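DMATS type aromatic prenyltransferase (Streptomyces coelicolor, PDB 6ZS0) probably transfers a dimethylallyl group to the 5-position of the indole ring of tryptophan, as a prenyltransferase with the ABBA-barrel fold. Local coordinates at residues G247-S259 and S269-V281. Numbering follows the deposited sequence.
Sequences GGLDGRPAQSCHS and SGFTLYIPVRDYV
R252 and D279 clamp the open end of an antiparallel β-hairpin, two neighbouring strands (254-260 and 270-275) of the closed ten-stranded ABBA barrel. Along R252, CB lies 3.3 Å from D279 OD2; CG and CD slide across P276 CB, an apolar surface suited to the methylenes of arginine. The bend at chi3 (69°) turns the guanidinium back onto the carboxylate. NE meets OD2 of D279 at 2.9 Å from above the carboxylate plane, NH1 takes OD1 on its syn side, and NH2 makes a salt bridge with D59. R278 CG lies over one face of the guanidinium. Because the backbone N of R252 also donates to D279 OD2, almost straight at 166°, the short aspartate fixes main chain and side chain together. A leucine in place of R252 would probably leave D279 without its two side-chain donors and cost D59 a salt bridge. G251 fits beside this clamp, since a CB there would clash with D279 CB; its N donates to Y280 OH at 2.8 Å. Paired backbone bonds join Q255 to Y274 and C257 to T272. Y274 turns its ring edge to C257 CB, 3.6 Å from CE2, while T272 CG2 sits over the rim of one face. At the far end S269 and G270 both face S259 in a classic β bulge, where S269 N approaches S259 O at 2.8 Å, nearly in line with the carbonyl bond.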
loop_
_atom_site.group_PDB
_atom_site.type_symbol
_atom_site.label_atom_id
_atom_site.label_comp_id
_atom_site.label_asym_id
_atom_site.label_seq_id
_atom_site.Cartn_x
_atom_site.Cartn_y
_atom_site.Cartn_z
ATOM N N GLY A 247 12.605 -20.971 -10.500
ATOM C CA GLY A 247 11.588 -21.039 -11.573
ATOM C C GLY A 247 10.626 -19.873 -11.500
ATOM O O GLY A 247 9.639 -19.845 -12.267
ATOM N N GLY A 248 10.887 -18.953 -10.586
ATOM C CA GLY A 248 10.017 -17.803 -10.338
ATOM C C GLY A 248 9.530 -17.828 -8.910
ATOM O O GLY A 248 9.409 -18.924 -8.323
ATOM N N LEU A 249 9.278 -16.669 -8.356
ATOM C CA LEU A 249 8.723 -16.547 -6.995
ATOM C C LEU A 249 7.516 -17.466 -6.897
ATOM O O LEU A 249 6.668 -17.443 -7.799
ATOM C CB LEU A 249 8.338 -15.093 -6.743
ATOM C CG LEU A 249 9.500 -14.118 -6.715
ATOM C CD1 LEU A 249 9.020 -12.732 -6.363
ATOM C CD2 LEU A 249 10.600 -14.570 -5.764
ATOM N N ASP A 250 7.425 -18.249 -5.829
ATOM C CA ASP A 250 6.419 -19.319 -5.741
ATOM C C ASP A 250 5.386 -19.068 -4.644
ATOM O O ASP A 250 4.577 -19.938 -4.458
ATOM C CB ASP A 250 7.095 -20.664 -5.542
ATOM C CG ASP A 250 8.060 -20.717 -4.374
ATOM O OD1 ASP A 250 8.677 -21.801 -4.223
ATOM O OD2 ASP A 250 8.140 -19.759 -3.613
ATOM N N GLY A 251 5.358 -17.882 -4.059
ATOM C CA GLY A 251 4.285 -17.487 -3.126
ATOM C C GLY A 251 3.245 -16.631 -3.838
ATOM O O GLY A 251 2.965 -16.859 -5.032
ATOM N N ARG A 252 2.614 -15.722 -3.123
ATOM C CA ARG A 252 1.617 -14.859 -3.776
ATOM C C ARG A 252 2.351 -13.982 -4.788
ATOM O O ARG A 252 3.559 -13.794 -4.706
ATOM C CB ARG A 252 0.887 -14.018 -2.734
ATOM C CG ARG A 252 1.636 -12.773 -2.315
ATOM C CD ARG A 252 0.942 -12.058 -1.166
ATOM N NE ARG A 252 1.054 -12.868 0.033
ATOM C CZ ARG A 252 0.381 -12.661 1.162
ATOM N NH1 ARG A 252 0.590 -13.454 2.208
ATOM N NH2 ARG A 252 -0.479 -11.657 1.242
ATOM N N PRO A 253 1.624 -13.449 -5.783
ATOM C CA PRO A 253 2.260 -12.729 -6.881
ATOM C C PRO A 253 2.979 -11.445 -6.425
ATOM O O PRO A 253 2.582 -10.771 -5.474
ATOM C CB PRO A 253 1.060 -12.397 -7.802
ATOM C CG PRO A 253 -0.029 -13.349 -7.415
ATOM C CD PRO A 253 0.180 -13.556 -5.933
ATOM N N ALA A 254 4.080 -11.133 -7.080
ATOM C CA ALA A 254 4.745 -9.837 -7.021
ATOM C C ALA A 254 3.862 -8.840 -7.773
ATOM O O ALA A 254 3.000 -9.264 -8.556
ATOM C CB ALA A 254 6.150 -9.875 -7.558
ATOM N N GLN A 255 4.100 -7.568 -7.555
ATOM C CA GLN A 255 3.368 -6.493 -8.260
ATOM C C GLN A 255 4.367 -5.475 -8.742
ATOM O O GLN A 255 5.453 -5.310 -8.115
ATOM C CB GLN A 255 2.288 -5.852 -7.380
ATOM C CG GLN A 255 1.186 -6.822 -7.006
ATOM C CD GLN A 255 0.080 -6.138 -6.243
ATOM O OE1 GLN A 255 -0.231 -4.964 -6.476
ATOM N NE2 GLN A 255 -0.575 -6.902 -5.387
ATOM N N SER A 256 4.013 -4.784 -9.817
ATOM C CA SER A 256 4.740 -3.569 -10.231
ATOM C C SER A 256 3.738 -2.428 -10.324
ATOM O O SER A 256 2.546 -2.695 -10.558
ATOM C CB SER A 256 5.517 -3.759 -11.524
ATOM O OG SER A 256 4.644 -4.084 -12.598
ATOM N N CYS A 257 4.211 -1.221 -10.162
ATOM C CA CYS A 257 3.432 0.020 -10.314
ATOM C C CYS A 257 4.126 0.885 -11.392
ATOM O O CYS A 257 5.371 0.969 -11.330
ATOM C CB CYS A 257 3.386 0.732 -8.964
ATOM S SG CYS A 257 2.652 2.378 -9.013
ATOM N N HIS A 258 3.366 1.482 -12.289
ATOM C CA HIS A 258 3.881 2.343 -13.388
ATOM C C HIS A 258 3.179 3.676 -13.278
ATOM O O HIS A 258 1.922 3.680 -13.387
ATOM C CB HIS A 258 3.657 1.628 -14.725
ATOM C CG HIS A 258 4.196 0.239 -14.678
ATOM N ND1 HIS A 258 5.437 -0.076 -15.175
ATOM C CD2 HIS A 258 3.702 -0.892 -14.123
ATOM C CE1 HIS A 258 5.684 -1.346 -14.944
ATOM N NE2 HIS A 258 4.624 -1.879 -14.289
ATOM N N SER A 259 3.961 4.726 -13.069
ATOM C CA SER A 259 3.498 6.082 -12.709
ATOM C C SER A 259 3.530 6.933 -13.971
ATOM O O SER A 259 4.624 7.058 -14.556
ATOM C CB SER A 259 4.352 6.685 -11.608
ATOM O OG SER A 259 4.069 6.047 -10.358
ATOM N N SER A 269 6.969 7.614 -15.983
ATOM C CA SER A 269 8.158 8.301 -15.416
ATOM C C SER A 269 8.567 7.654 -14.091
ATOM O O SER A 269 9.600 8.038 -13.536
ATOM C CB SER A 269 7.897 9.766 -15.241
ATOM O OG SER A 269 6.797 9.960 -14.390
ATOM N N GLY A 270 7.776 6.702 -13.593
ATOM C CA GLY A 270 8.103 6.061 -12.311
ATOM C C GLY A 270 7.765 4.597 -12.345
ATOM O O GLY A 270 6.857 4.212 -13.117
ATOM N N PHE A 271 8.532 3.797 -11.610
ATOM C CA PHE A 271 8.362 2.329 -11.548
ATOM C C PHE A 271 8.655 1.830 -10.138
ATOM O O PHE A 271 9.690 2.195 -9.556
ATOM C CB PHE A 271 9.277 1.655 -12.558
ATOM C CG PHE A 271 9.405 0.171 -12.361
ATOM C CD1 PHE A 271 10.478 -0.365 -11.674
ATOM C CD2 PHE A 271 8.425 -0.686 -12.829
ATOM C CE1 PHE A 271 10.598 -1.738 -11.503
ATOM C CE2 PHE A 271 8.545 -2.055 -12.647
ATOM C CZ PHE A 271 9.639 -2.582 -11.995
ATOM N N THR A 272 7.781 0.964 -9.605
ATOM C CA THR A 272 8.033 0.320 -8.297
ATOM C C THR A 272 7.841 -1.183 -8.446
ATOM O O THR A 272 6.853 -1.606 -9.131
ATOM C CB THR A 272 7.126 0.880 -7.192
ATOM O OG1 THR A 272 7.336 2.295 -7.107
ATOM C CG2 THR A 272 7.396 0.220 -5.854
ATOM N N LEU A 273 8.754 -1.959 -7.864
ATOM C CA LEU A 273 8.588 -3.426 -7.716
ATOM C C LEU A 273 8.301 -3.794 -6.264
ATOM O O LEU A 273 9.047 -3.354 -5.385
ATOM C CB LEU A 273 9.847 -4.145 -8.194
ATOM C CG LEU A 273 9.775 -5.671 -8.147
ATOM C CD1 LEU A 273 8.782 -6.203 -9.148
ATOM C CD2 LEU A 273 11.139 -6.286 -8.423
ATOM N N TYR A 274 7.212 -4.537 -6.047
ATOM C CA TYR A 274 6.721 -4.985 -4.720
ATOM C C TYR A 274 6.939 -6.497 -4.603
ATOM O O TYR A 274 6.457 -7.273 -5.472
ATOM C CB TYR A 274 5.229 -4.688 -4.552
ATOM C CG TYR A 274 4.828 -3.238 -4.718
ATOM C CD1 TYR A 274 4.643 -2.403 -3.619
ATOM C CD2 TYR A 274 4.617 -2.707 -5.979
ATOM C CE1 TYR A 274 4.286 -1.063 -3.784
ATOM C CE2 TYR A 274 4.226 -1.389 -6.157
ATOM C CZ TYR A 274 4.090 -0.555 -5.066
ATOM O OH TYR A 274 3.747 0.762 -5.250
ATOM N N ILE A 275 7.660 -6.915 -3.576
ATOM C CA ILE A 275 7.867 -8.346 -3.255
ATOM C C ILE A 275 7.153 -8.668 -1.941
ATOM O O ILE A 275 7.450 -8.065 -0.915
ATOM C CB ILE A 275 9.373 -8.667 -3.185
ATOM C CG1 ILE A 275 10.129 -8.292 -4.467
ATOM C CG2 ILE A 275 9.577 -10.121 -2.817
ATOM C CD1 ILE A 275 9.662 -8.947 -5.684
ATOM N N PRO A 276 6.244 -9.666 -1.933
ATOM C CA PRO A 276 5.550 -10.096 -0.711
ATOM C C PRO A 276 6.481 -10.934 0.185
ATOM O O PRO A 276 6.311 -12.155 0.318
ATOM C CB PRO A 276 4.361 -10.880 -1.263
ATOM C CG PRO A 276 4.864 -11.451 -2.546
ATOM C CD PRO A 276 5.784 -10.394 -3.120
ATOM N N VAL A 277 7.397 -10.232 0.847
ATOM C CA VAL A 277 8.512 -10.872 1.609
ATOM C C VAL A 277 7.944 -11.812 2.682
ATOM O O VAL A 277 8.605 -12.798 2.994
ATOM C CB VAL A 277 9.445 -9.812 2.213
ATOM C CG1 VAL A 277 8.752 -8.921 3.188
ATOM C CG2 VAL A 277 10.666 -10.435 2.877
ATOM N N ARG A 278 6.735 -11.553 3.204
ATOM C CA ARG A 278 6.163 -12.395 4.286
ATOM C C ARG A 278 6.013 -13.832 3.829
ATOM O O ARG A 278 5.906 -14.715 4.689
ATOM C CB ARG A 278 4.828 -11.861 4.832
ATOM C CG ARG A 278 3.671 -11.801 3.846
ATOM C CD ARG A 278 2.393 -11.475 4.598
ATOM N NE ARG A 278 2.071 -12.617 5.443
ATOM C CZ ARG A 278 1.278 -12.607 6.531
ATOM N NH1 ARG A 278 1.107 -13.720 7.207
ATOM N NH2 ARG A 278 0.676 -11.516 6.920
ATOM N N ASP A 279 5.898 -14.093 2.515
ATOM C CA ASP A 279 5.723 -15.462 1.977
ATOM C C ASP A 279 7.071 -16.170 1.819
ATOM O O ASP A 279 7.045 -17.329 1.521
ATOM C CB ASP A 279 5.007 -15.438 0.630
ATOM C CG ASP A 279 3.546 -15.081 0.713
ATOM O OD1 ASP A 279 3.031 -14.924 1.841
ATOM O OD2 ASP A 279 2.910 -15.065 -0.363
ATOM N N TYR A 280 8.192 -15.501 2.088
ATOM C CA TYR A 280 9.540 -16.005 1.675
ATOM C C TYR A 280 10.499 -16.037 2.862
ATOM O O TYR A 280 11.707 -16.189 2.622
ATOM C CB TYR A 280 10.112 -15.155 0.523
ATOM C CG TYR A 280 9.218 -15.187 -0.694
ATOM C CD1 TYR A 280 8.942 -16.369 -1.338
ATOM C CD2 TYR A 280 8.626 -14.038 -1.182
ATOM C CE1 TYR A 280 8.078 -16.433 -2.414
ATOM C CE2 TYR A 280 7.783 -14.064 -2.277
ATOM C CZ TYR A 280 7.511 -15.268 -2.907
ATOM O OH TYR A 280 6.636 -15.349 -3.955
ATOM N N VAL A 281 9.996 -15.904 4.082
ATOM C CA VAL A 281 10.836 -15.866 5.308
ATOM C C VAL A 281 10.293 -16.853 6.334
ATOM O O VAL A 281 9.109 -17.159 6.286
ATOM C CB VAL A 281 10.858 -14.459 5.909
ATOM C CG1 VAL A 281 11.536 -13.480 4.987
ATOM C CG2 VAL A 281 9.461 -13.993 6.276
HETATM O O HOH W 1 6.014 -13.022 -5.356
#